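Local coordinates for protein protocatechuate decarboxylase (Klebsiella pneumoniae, PDB 5O3M) that probably decarboxylates 3,4-dihydroxybenzoic acid (protocatechuate) as a prenylated-flavin-dependent enzyme of the UbiD family, and can run in reverse to carboxylate catechols at the para position, at residues I32-Q37 / A103-C108; T159-D164 / G312-A317; T185-H190 / N252-A257; E199-L204 / V293-D298; Q269-P274 / A328-N333. All coordinates share one frame; numbering follows the deposited sequence.

Overall arrangement
Along the chain, contact 1 closes before the rest open. It joins two helices of the N-terminal UbiD region, while the other four contacts belong to the Rift-related region. Contacts 3, 4 and 5 reach the same antiparallel sheet: strands 185-196 and 199-202 are neighbours in it, as are 199-202 and 323-331. Contacts 3 and 4 touch, and His-190 probably hydrogen-bonds Phe-203 there. Contact 2, whose sequence loop encloses contacts 3 and 4, touches contact 4 through Ala-317, their centres being 16 Å apart. Contact 1 lies farthest from contact 4, about 36 Å between centres. Loops and a helix thus pack on the Rift-related sheet at several places.

Contact 1: I32-Q37 / A103-C108; sequences IALLQQ and ALLLGC
Two helix C-terminal turns, those of helices 28-36 and 99-106, meet through leucines in the N-terminal UbiD family region: Leu-34 and Leu-35 on one, Leu-104 and Leu-105 on the other. The backbones stay well apart, the nearest CA atoms being Leu-34 and Leu-105 at 7.3 Å, and side chains bridge the interval. Leu-35 and Leu-105 cross at about a right angle, each presenting its CD2 methyl to the other at 3.7 Å; CD2 of Leu-105 also lies 3.9 Å from Leu-35 CG, so the methyl rests against the branch point as well as its end. In both residues CG stands opposite the carbonyl carbon (chi1 -66° in Leu-35), which carries the branches inward although neither CB is aimed across. Leu-34 swings its CG opposite the backbone N instead (chi1 -174°), and its CD2 reaches the carbonyl of Leu-104, 3.7 Å from the O, with Leu-104 CB slightly farther at 4.3 Å. Helix 99-106 ends just beyond in a Schellman motif, Gly-107 having positive phi and Cys-108 N bonding back to Ala-103 O. Met-95 and Tyr-42 also pack on Leu-35, while Leu-105 O accepts from Arg-261. No hydrogen bond crosses between the segments, so between them the contact rests on apolar packing, dispersion and the hydrophobic effect.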
# COMPACT_ATOMS: atom_id res chain seq x y z
N ILE A 32 34.28 26.39 33.31
CA ILE A 32 34.37 27.69 32.63
C ILE A 32 35.83 28.04 32.35
O ILE A 32 36.16 28.58 31.29
CB ILE A 32 33.68 28.78 33.48
CG1 ILE A 32 32.19 28.47 33.64
CG2 ILE A 32 33.93 30.16 32.87
CD1 ILE A 32 31.47 29.44 34.56
N ALA A 33 36.72 27.74 33.30
CA ALA A 33 38.14 28.01 33.10
C ALA A 33 38.68 27.21 31.91
O ALA A 33 39.45 27.73 31.10
CB ALA A 33 38.93 27.69 34.37
N LEU A 34 38.27 25.94 31.78
CA LEU A 34 38.71 25.17 30.63
C LEU A 34 38.23 25.80 29.33
O LEU A 34 38.97 25.88 28.35
CB LEU A 34 38.23 23.72 30.73
CG LEU A 34 38.78 22.83 29.61
CD1 LEU A 34 39.31 21.52 30.17
CD2 LEU A 34 37.74 22.56 28.53
N LEU A 35 36.99 26.27 29.32
CA LEU A 35 36.42 26.84 28.11
C LEU A 35 37.12 28.13 27.70
O LEU A 35 37.23 28.43 26.51
CB LEU A 35 34.93 27.11 28.30
CG LEU A 35 33.99 25.92 28.49
CD1 LEU A 35 32.58 26.44 28.61
CD2 LEU A 35 34.11 24.94 27.33
N GLN A 36 37.58 28.91 28.67
CA GLN A 36 38.23 30.17 28.33
C GLN A 36 39.56 29.97 27.61
O GLN A 36 40.07 30.93 27.02
CB GLN A 36 38.43 31.00 29.58
CG GLN A 36 37.14 31.54 30.14
CD GLN A 36 37.35 32.29 31.42
OE1 GLN A 36 37.93 31.76 32.36
NE2 GLN A 36 36.89 33.53 31.47
N GLN A 37 40.11 28.76 27.64
CA GLN A 37 41.33 28.44 26.90
C GLN A 37 41.07 28.00 25.46
O GLN A 37 42.01 27.66 24.75
CB GLN A 37 42.12 27.36 27.65
CG GLN A 37 42.66 27.82 29.00
CD GLN A 37 43.64 28.99 28.86
OE1 GLN A 37 44.50 28.99 27.96
NE2 GLN A 37 43.51 29.98 29.73
N ALA A 103 32.28 17.59 24.46
CA ALA A 103 33.49 16.80 24.28
C ALA A 103 34.70 17.47 24.93
O ALA A 103 35.48 16.81 25.62
CB ALA A 103 33.73 16.55 22.79
N LEU A 104 34.89 18.77 24.68
CA LEU A 104 35.97 19.48 25.36
C LEU A 104 35.88 19.33 26.87
O LEU A 104 36.88 19.07 27.55
CB LEU A 104 35.96 20.97 25.00
CG LEU A 104 36.35 21.48 23.61
CD1 LEU A 104 36.31 23.00 23.65
CD2 LEU A 104 37.75 20.97 23.15
N LEU A 105 34.67 19.49 27.43
CA LEU A 105 34.54 19.48 28.88
C LEU A 105 34.78 18.09 29.48
O LEU A 105 35.16 17.99 30.65
CB LEU A 105 33.16 20.00 29.26
CG LEU A 105 32.93 21.47 28.96
CD1 LEU A 105 31.44 21.83 28.94
CD2 LEU A 105 33.68 22.34 29.99
N LEU A 106 34.57 17.03 28.71
CA LEU A 106 34.81 15.68 29.17
C LEU A 106 36.12 15.12 28.65
O LEU A 106 36.48 13.98 28.98
CB LEU A 106 33.65 14.76 28.76
CG LEU A 106 32.30 15.04 29.43
CD1 LEU A 106 31.20 14.09 28.92
CD2 LEU A 106 32.40 14.95 30.94
N GLY A 107 36.84 15.88 27.82
CA GLY A 107 38.15 15.48 27.33
C GLY A 107 38.15 14.34 26.33
O GLY A 107 39.04 13.48 26.39
N CYS A 108 37.20 14.31 25.40
CA CYS A 108 37.18 13.28 24.37
C CYS A 108 36.75 13.89 23.04
O CYS A 108 36.44 15.08 22.94
CB CYS A 108 36.24 12.13 24.75
SG CYS A 108 34.52 12.67 24.82

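Contact 2: T159-D164 / G312-A317; sequences TNTPID and GYCGGA
A type I beta turn from Thr-161 to Asp-164 faces the short strand 314-316, and Thr-161 and Ile-163 both reach Cys-314 at the start of that strand. The turn is closed by Asp-164 N bonding to Thr-161 O, and an ST turn is set inside it: Thr-161 OG1 accepts from Ile-163 N at 3.3 Å. The same hydroxyl donates to Asp-164 OD1 at 2.8 Å, while Asp-164 OD2 takes Thr-161 N at 3.1 Å in a fairly straight bond and Asn-160 N in a weak one. The donors Thr-161 N and OG1 meet the carboxylate oxygens from above, more than 50° out of the plane. With both oxygens engaged, the rotation of the carboxylate is probably fixed. Cys-314 SG meets the turn at two atoms: Ile-163 CD1, an apolar contact at 4.1 Å, and Thr-161 OG1, also at 4.1 Å. Ile-163 CG1 lies between its backbone N and carbonyl carbon (chi1 60°), and the extended chain beyond it carries CD1 to the sulfur. Strand 314-316 pairs antiparallel with strand 305-308, whose Pro-308 packs on Thr-161 and His-305 on Ile-163. A second subunit also reaches this contact: its Pro-497 packs on both Pro-162 and Cys-314, placing the loop and the hairpin together at the subunit interface.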
# COMPACT_ATOMS: atom_id res chain seq x y z
N THR A 159 12.59 33.48 32.28
CA THR A 159 11.48 32.97 31.48
C THR A 159 11.93 32.88 30.03
O THR A 159 12.46 33.86 29.48
CB THR A 159 10.23 33.84 31.57
OG1 THR A 159 10.49 35.09 30.91
CG2 THR A 159 9.80 34.10 33.01
N ASN A 160 11.70 31.72 29.41
CA ASN A 160 12.19 31.47 28.06
C ASN A 160 11.42 32.27 27.01
O ASN A 160 12.02 32.83 26.09
CB ASN A 160 12.11 29.98 27.74
CG ASN A 160 13.44 29.29 27.91
OD1 ASN A 160 14.06 28.86 26.93
ND2 ASN A 160 13.90 29.19 29.15
N THR A 161 10.09 32.33 27.12
CA THR A 161 9.27 33.10 26.20
C THR A 161 8.25 33.91 26.97
O THR A 161 7.94 33.60 28.12
CB THR A 161 8.53 32.21 25.18
OG1 THR A 161 7.33 31.66 25.77
CG2 THR A 161 9.45 31.08 24.68
N PRO A 162 7.70 34.95 26.34
CA PRO A 162 6.67 35.76 27.01
C PRO A 162 5.41 35.01 27.41
O PRO A 162 4.63 35.54 28.20
CB PRO A 162 6.35 36.85 25.98
CG PRO A 162 7.62 36.93 25.10
CD PRO A 162 8.12 35.51 25.04
N ILE A 163 5.16 33.80 26.91
CA ILE A 163 3.92 33.09 27.20
C ILE A 163 4.17 31.89 28.11
O ILE A 163 3.35 30.96 28.14
CB ILE A 163 3.18 32.67 25.91
CG1 ILE A 163 4.06 31.73 25.07
CG2 ILE A 163 2.77 33.90 25.13
CD1 ILE A 163 3.31 30.99 23.93
N ASP A 164 5.28 31.87 28.83
CA ASP A 164 5.56 30.77 29.74
C ASP A 164 4.56 30.77 30.91
O ASP A 164 3.77 31.70 31.12
CB ASP A 164 7.00 30.86 30.25
CG ASP A 164 8.05 30.48 29.18
OD1 ASP A 164 7.69 30.12 28.04
OD2 ASP A 164 9.26 30.54 29.52
N GLY A 312 10.48 21.79 19.95
CA GLY A 312 10.45 23.13 19.40
C GLY A 312 9.15 23.89 19.56
O GLY A 312 9.01 24.98 19.00
N TYR A 313 8.20 23.35 20.32
CA TYR A 313 6.92 23.97 20.57
C TYR A 313 6.75 24.19 22.07
O TYR A 313 7.31 23.45 22.88
CB TYR A 313 5.77 23.09 20.05
CG TYR A 313 5.95 22.65 18.63
CD1 TYR A 313 6.64 21.49 18.32
CD2 TYR A 313 5.41 23.40 17.57
CE1 TYR A 313 6.81 21.07 17.00
CE2 TYR A 313 5.56 22.98 16.24
CZ TYR A 313 6.26 21.82 15.97
OH TYR A 313 6.41 21.39 14.69
N CYS A 314 5.95 25.19 22.42
CA CYS A 314 5.59 25.39 23.82
C CYS A 314 4.65 24.31 24.29
O CYS A 314 3.66 24.00 23.63
CB CYS A 314 4.94 26.76 24.01
SG CYS A 314 6.12 28.08 24.13
N GLY A 315 4.95 23.74 25.45
CA GLY A 315 4.05 22.76 26.03
C GLY A 315 2.90 23.40 26.80
O GLY A 315 2.96 24.56 27.22
N GLY A 316 1.83 22.63 26.97
CA GLY A 316 0.72 23.09 27.78
C GLY A 316 1.09 23.15 29.26
O GLY A 316 1.93 22.40 29.75
N ALA A 317 0.45 24.08 29.96
CA ALA A 317 0.63 24.17 31.40
C ALA A 317 0.10 22.93 32.10
O ALA A 317 -1.05 22.53 31.89
CB ALA A 317 -0.09 25.41 31.93

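Contact 3: T185-H190 / N252-A257; sequences TDVTIH and NELGVA
Asp-186 OD1 and Glu-253 OE2 meet across the contact 3.2 Å apart and share one partner, NH2 of Arg-208, in two salt bridges. Both oxygens being acceptors, they do not bond to each other; their carboxylate planes are turned 51° apart. Asp-186 sits on strand 185-196 with its CB pointing away from the other segment, and placing CG opposite the backbone N (chi1 -156°) brings its carboxylate round. Glu-253, near the start of helix 254-261, bends at chi2 (84°), which lays its end beside Val-187. There Glu-253 OE1 rests 3.6 Å from Val-187 CB, and Glu-253 CB lies 3.8 Å from that same CB, the two side chains running past each other in opposite senses. Glu-253 OE2 also comes within 3.4 Å of Val-187 O, another acceptor-to-acceptor approach. Val-187 CG1 meets Leu-254 CD2 at 4.3 Å, an apolar contact that carries the packing into the helix. Asp-186 OD2 has its own partner, Ile-210 N on helix 209-219. In this buried place the arginine would probably offset the repulsion between the acids, so strand and helix are joined by a shared charge and by the aliphatic surface of Val-187.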
# COMPACT_ATOMS: atom_id res chain seq x y z
N THR A 185 18.11 5.97 47.26
CA THR A 185 18.32 7.36 46.88
C THR A 185 18.05 7.54 45.39
O THR A 185 17.92 6.57 44.64
CB THR A 185 19.76 7.80 47.22
OG1 THR A 185 20.70 6.99 46.51
CG2 THR A 185 20.02 7.66 48.72
N ASP A 186 17.96 8.80 44.96
CA ASP A 186 17.80 9.12 43.55
C ASP A 186 18.43 10.47 43.23
O ASP A 186 18.48 11.37 44.09
CB ASP A 186 16.33 9.13 43.12
CG ASP A 186 16.15 8.87 41.62
OD1 ASP A 186 17.07 8.28 41.01
OD2 ASP A 186 15.10 9.25 41.07
N VAL A 187 18.88 10.61 41.99
CA VAL A 187 19.49 11.82 41.45
C VAL A 187 18.86 12.06 40.09
O VAL A 187 19.06 11.26 39.17
CB VAL A 187 21.02 11.69 41.31
CG1 VAL A 187 21.61 13.01 40.84
CG2 VAL A 187 21.65 11.21 42.62
N THR A 188 18.15 13.17 39.95
CA THR A 188 17.32 13.42 38.77
C THR A 188 17.35 14.90 38.41
O THR A 188 17.49 15.77 39.29
CB THR A 188 15.89 12.95 39.04
OG1 THR A 188 15.47 13.42 40.32
CG2 THR A 188 15.81 11.44 39.03
N ILE A 189 17.23 15.19 37.12
CA ILE A 189 17.18 16.56 36.61
C ILE A 189 15.72 16.95 36.39
O ILE A 189 14.94 16.17 35.84
CB ILE A 189 17.98 16.73 35.30
CG1 ILE A 189 19.45 16.37 35.51
CG2 ILE A 189 17.91 18.16 34.80
CD1 ILE A 189 20.30 16.58 34.26
N HIS A 190 15.37 18.15 36.83
CA HIS A 190 14.03 18.69 36.69
C HIS A 190 14.14 20.16 36.29
O HIS A 190 15.17 20.81 36.47
CB HIS A 190 13.22 18.59 37.99
CG HIS A 190 13.09 17.21 38.54
ND1 HIS A 190 11.90 16.51 38.51
CD2 HIS A 190 13.98 16.41 39.17
CE1 HIS A 190 12.07 15.33 39.08
NE2 HIS A 190 13.32 15.24 39.50
N ASN A 252 23.66 7.04 42.90
CA ASN A 252 24.53 6.33 41.97
C ASN A 252 24.75 7.08 40.66
O ASN A 252 25.78 6.88 40.02
CB ASN A 252 23.97 4.95 41.68
CG ASN A 252 23.87 4.10 42.92
OD1 ASN A 252 22.88 4.16 43.65
ND2 ASN A 252 24.90 3.28 43.17
N GLU A 253 23.81 7.94 40.25
CA GLU A 253 24.03 8.70 39.02
C GLU A 253 25.28 9.57 39.12
O GLU A 253 25.88 9.91 38.09
CB GLU A 253 22.81 9.57 38.69
CG GLU A 253 21.59 8.80 38.22
CD GLU A 253 20.75 8.26 39.37
OE1 GLU A 253 21.24 8.20 40.52
OE2 GLU A 253 19.58 7.90 39.11
N LEU A 254 25.68 9.94 40.34
CA LEU A 254 26.87 10.76 40.55
C LEU A 254 28.15 9.98 40.30
O LEU A 254 29.21 10.60 40.10
CB LEU A 254 26.86 11.35 41.97
CG LEU A 254 25.75 12.38 42.23
CD1 LEU A 254 25.73 12.87 43.69
CD2 LEU A 254 25.82 13.57 41.23
N GLY A 255 28.09 8.64 40.29
CA GLY A 255 29.27 7.85 40.02
C GLY A 255 29.78 7.99 38.60
O GLY A 255 30.96 7.77 38.34
N VAL A 256 28.90 8.37 37.67
CA VAL A 256 29.34 8.63 36.30
C VAL A 256 30.30 9.81 36.28
O VAL A 256 31.42 9.71 35.76
CB VAL A 256 28.13 8.87 35.37
CG1 VAL A 256 28.63 9.04 33.95
CG2 VAL A 256 27.13 7.73 35.45
N ALA A 257 29.89 10.95 36.84
CA ALA A 257 30.81 12.07 36.98
C ALA A 257 32.06 11.65 37.75
O ALA A 257 33.17 12.10 37.43
CB ALA A 257 30.12 13.25 37.67

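Contact 4: E199-L204 / V293-D298; sequences ELSMFL and VRVRED
Ser-201 and Val-295 point their CB atoms at each other, and the Ser-201 CB methylene meets the Val-295 CG1 methyl at 3.6 Å. Val-295 places CG1 between its backbone N and carbonyl carbon (chi1 76°) and CG2 opposite the N, which puts the first of the two methyls against the serine. Ser-201 turns OG into the corresponding position (chi1 58°), and this turns the hydroxyl away from the valine methyl, to the side of Glu-297. The acid does not meet it directly: its carboxylate is carried on an extended chain, with the aliphatic CG of Glu-297 passing 4.3 Å from Ser-201 OG. A single water fills the step between them, 2.7 Å from Ser-201 OG and donating to Glu-297 OE2 at 3.0 Å. The serine hydroxyl also bonds to Gln-195 NE2, and that same amide nitrogen reaches Glu-297 O, so one glutamine ties strand and loop together a second time. Glu-297 OE1 is taken by Asn-318 N, which leaves the two carboxylate oxygens with different partners. Farther along the loop, Arg-296 NH1 bridges to Asp-298 OD1 at 3.0 Å, through a weak hydrogen bond. The apolar touch and the water bridge thus leave Ser-201 in widely different directions. Strand 199-202 runs between strands 185-196 and 323-331 of the antiparallel sheet, and loop 293-298 lies over it, held by backbone bonds from Val-295 to Leu-321 and from Glu-297 to Asn-318, with Val-295 also packed on Val-323 of strand 323-331.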
# COMPACT_ATOMS: atom_id res chain seq x y z
N GLU A 199 7.91 28.86 47.32
CA GLU A 199 7.33 27.69 46.69
C GLU A 199 7.80 27.57 45.25
O GLU A 199 8.04 28.58 44.57
CB GLU A 199 5.79 27.74 46.71
CG GLU A 199 5.18 27.74 48.10
CD GLU A 199 3.66 27.77 48.07
OE1 GLU A 199 3.09 28.26 47.07
OE2 GLU A 199 3.05 27.28 49.04
N LEU A 200 7.91 26.32 44.80
CA LEU A 200 8.19 25.97 43.42
C LEU A 200 7.32 24.77 43.07
O LEU A 200 7.19 23.84 43.87
CB LEU A 200 9.67 25.59 43.21
CG LEU A 200 10.73 26.60 43.64
CD1 LEU A 200 11.74 25.92 44.51
CD2 LEU A 200 11.39 27.20 42.42
N SER A 201 6.73 24.81 41.87
CA SER A 201 6.09 23.63 41.33
C SER A 201 7.13 22.79 40.60
O SER A 201 8.08 23.31 40.02
CB SER A 201 4.93 24.01 40.39
OG SER A 201 5.37 24.83 39.32
N MET A 202 6.96 21.47 40.66
CA MET A 202 7.94 20.55 40.10
C MET A 202 7.23 19.33 39.53
O MET A 202 6.46 18.67 40.23
CB MET A 202 8.95 20.12 41.17
CG MET A 202 10.09 19.27 40.64
SD MET A 202 11.17 18.60 41.93
CE MET A 202 12.75 18.96 41.20
N PHE A 203 7.48 19.03 38.26
CA PHE A 203 6.98 17.80 37.66
C PHE A 203 7.97 16.67 37.91
O PHE A 203 9.17 16.82 37.64
CB PHE A 203 6.75 17.96 36.16
CG PHE A 203 6.35 16.68 35.49
CD1 PHE A 203 5.06 16.20 35.62
CD2 PHE A 203 7.27 15.95 34.76
CE1 PHE A 203 4.69 15.00 35.02
CE2 PHE A 203 6.91 14.75 34.15
CZ PHE A 203 5.62 14.28 34.29
N LEU A 204 7.47 15.54 38.41
CA LEU A 204 8.26 14.33 38.57
C LEU A 204 7.65 13.24 37.69
O LEU A 204 6.45 12.95 37.80
CB LEU A 204 8.30 13.88 40.04
CG LEU A 204 8.67 14.92 41.11
CD1 LEU A 204 7.43 15.44 41.80
CD2 LEU A 204 9.63 14.34 42.12
N VAL A 293 -1.05 18.58 48.38
CA VAL A 293 -0.99 19.96 47.88
C VAL A 293 -0.63 19.91 46.40
O VAL A 293 0.30 19.19 46.01
CB VAL A 293 0.02 20.81 48.68
CG1 VAL A 293 0.39 22.08 47.95
CG2 VAL A 293 -0.55 21.16 50.05
N ARG A 294 -1.37 20.65 45.58
CA ARG A 294 -1.12 20.76 44.15
C ARG A 294 -1.38 22.19 43.72
O ARG A 294 -2.10 22.94 44.37
CB ARG A 294 -2.00 19.80 43.31
CG ARG A 294 -1.81 18.32 43.58
CD ARG A 294 -0.53 17.78 42.97
NE ARG A 294 -0.47 16.33 43.13
CZ ARG A 294 -0.17 15.72 44.28
NH1 ARG A 294 0.11 16.42 45.37
NH2 ARG A 294 -0.16 14.39 44.33
N VAL A 295 -0.78 22.58 42.60
CA VAL A 295 -0.89 23.93 42.07
C VAL A 295 -1.01 23.84 40.56
O VAL A 295 -0.50 22.91 39.93
CB VAL A 295 0.32 24.80 42.48
CG1 VAL A 295 1.54 24.46 41.64
CG2 VAL A 295 0.00 26.27 42.34
N ARG A 296 -1.70 24.82 39.97
CA ARG A 296 -1.72 24.96 38.53
C ARG A 296 -0.42 25.64 38.07
O ARG A 296 -0.03 26.66 38.63
CB ARG A 296 -2.95 25.76 38.09
CG ARG A 296 -3.24 25.72 36.60
CD ARG A 296 -4.68 26.16 36.31
NE ARG A 296 -5.06 27.37 37.04
CZ ARG A 296 -4.85 28.61 36.61
NH1 ARG A 296 -4.26 28.83 35.44
NH2 ARG A 296 -5.24 29.64 37.36
N GLU A 297 0.24 25.06 37.07
CA GLU A 297 1.58 25.53 36.73
C GLU A 297 1.57 27.02 36.39
O GLU A 297 2.42 27.79 36.87
CB GLU A 297 2.15 24.71 35.56
CG GLU A 297 3.65 24.89 35.33
CD GLU A 297 4.25 23.80 34.46
OE1 GLU A 297 3.48 23.07 33.82
OE2 GLU A 297 5.49 23.67 34.42
N ASP A 298 0.59 27.46 35.59
CA ASP A 298 0.49 28.84 35.13
C ASP A 298 -0.44 29.69 36.00
O ASP A 298 -0.93 30.73 35.53
CB ASP A 298 0.03 28.86 33.66
CG ASP A 298 -1.41 28.33 33.47
OD1 ASP A 298 -1.86 27.46 34.23
OD2 ASP A 298 -2.08 28.80 32.53
O HOH W 1 6.61 23.75 37.18

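Contact 5: Q269-P274 / A328-N333; sequences QGVSVP and AVTMRN
Ser-272 approaches Ala-328 with its whole short side chain: CB lies 3.8 Å from Ala-328 CB, and one bond on, OG comes to 3.3 Å from that methyl and 3.8 Å from Ala-328 N. No hydrogen bond joins the pair; the hydroxyl finds its polar partner elsewhere in the structure. Its rotation, with OG between the backbone N and the carbonyl carbon (chi1 77°), sets the oxygen against the strand. The preceding residue, Val-271, extends the same surface, since its CG2 and Thr-330 CG2 reach toward each other tip to tip at 4.0 Å. That valine methyl is also 4.3 Å from Ala-328 CB, so it touches both of the strand residues whose CB atoms face the loop. Thr-330 spends its hydroxyl on Cys-137 O and offers the methyl here. Glu-286 holds the loop backbone, OE2 accepting from Val-271 N and OE1 from Ser-272 N. The loop, which links strands 266-269 and 276-278, lies over strand 323-331 where it runs antiparallel to strand 283-289, home of Glu-286, and to strand 140-143.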
# COMPACT_ATOMS: atom_id res chain seq x y z
N GLN A 269 25.83 17.62 53.93
CA GLN A 269 24.52 17.54 54.57
C GLN A 269 23.79 18.87 54.45
O GLN A 269 24.39 19.95 54.51
CB GLN A 269 24.67 17.17 56.05
CG GLN A 269 23.34 16.93 56.75
CD GLN A 269 22.65 15.69 56.24
OE1 GLN A 269 23.30 14.78 55.73
NE2 GLN A 269 21.34 15.63 56.38
N GLY A 270 22.47 18.80 54.27
CA GLY A 270 21.69 20.01 54.16
C GLY A 270 21.62 20.75 55.48
O GLY A 270 21.64 20.16 56.56
N VAL A 271 21.54 22.08 55.40
CA VAL A 271 21.53 22.83 56.64
C VAL A 271 20.13 22.86 57.25
O VAL A 271 19.99 22.93 58.48
CB VAL A 271 22.09 24.25 56.43
CG1 VAL A 271 23.47 24.17 55.80
CG2 VAL A 271 21.15 25.09 55.58
N SER A 272 19.08 22.77 56.44
CA SER A 272 17.71 22.86 56.94
C SER A 272 16.85 21.63 56.64
O SER A 272 15.74 21.53 57.17
CB SER A 272 17.01 24.10 56.35
OG SER A 272 16.63 23.85 55.00
N VAL A 273 17.31 20.71 55.80
CA VAL A 273 16.53 19.50 55.55
C VAL A 273 17.46 18.31 55.67
O VAL A 273 18.64 18.40 55.31
CB VAL A 273 15.85 19.53 54.17
CG1 VAL A 273 14.80 20.63 54.10
CG2 VAL A 273 16.89 19.66 53.05
N PRO A 274 16.98 17.17 56.19
CA PRO A 274 17.80 15.95 56.32
C PRO A 274 18.03 15.24 54.98
O PRO A 274 17.43 14.21 54.65
CB PRO A 274 16.96 15.09 57.28
CG PRO A 274 15.54 15.49 56.97
CD PRO A 274 15.59 16.97 56.64
N ALA A 328 15.36 26.61 52.78
CA ALA A 328 16.59 27.38 52.75
C ALA A 328 17.12 27.46 51.32
O ALA A 328 16.82 26.60 50.49
CB ALA A 328 17.65 26.75 53.68
N VAL A 329 17.90 28.50 51.05
CA VAL A 329 18.73 28.57 49.85
C VAL A 329 20.15 28.84 50.31
O VAL A 329 20.41 29.82 51.01
CB VAL A 329 18.26 29.67 48.87
CG1 VAL A 329 19.20 29.70 47.65
CG2 VAL A 329 16.82 29.45 48.44
N THR A 330 21.07 27.96 49.93
CA THR A 330 22.49 28.19 50.15
C THR A 330 23.16 28.41 48.79
O THR A 330 22.66 27.96 47.76
CB THR A 330 23.15 27.03 50.91
OG1 THR A 330 23.38 25.93 50.02
CG2 THR A 330 22.26 26.57 52.06
N MET A 331 24.28 29.13 48.80
CA MET A 331 24.95 29.36 47.53
C MET A 331 26.40 29.75 47.78
O MET A 331 26.78 30.10 48.90
CB MET A 331 24.21 30.43 46.71
CG MET A 331 24.11 31.79 47.39
SD MET A 331 23.15 32.97 46.41
CE MET A 331 21.53 32.19 46.41
N ARG A 332 27.20 29.67 46.72
CA ARG A 332 28.57 30.17 46.77
C ARG A 332 28.59 31.70 46.77
O ARG A 332 27.64 32.37 46.36
CB ARG A 332 29.39 29.66 45.58
CG ARG A 332 29.52 28.15 45.48
CD ARG A 332 30.44 27.75 44.36
NE ARG A 332 31.82 28.13 44.61
CZ ARG A 332 32.88 27.49 44.11
NH1 ARG A 332 32.71 26.43 43.34
NH2 ARG A 332 34.10 27.90 44.41
N ASN A 333 29.70 32.24 47.23
CA ASN A 333 29.95 33.65 47.00
C ASN A 333 29.95 33.92 45.49
O ASN A 333 30.41 33.09 44.71
CB ASN A 333 31.27 34.05 47.64
CG ASN A 333 31.21 34.01 49.17
OD1 ASN A 333 32.11 33.48 49.83
ND2 ASN A 333 30.15 34.57 49.74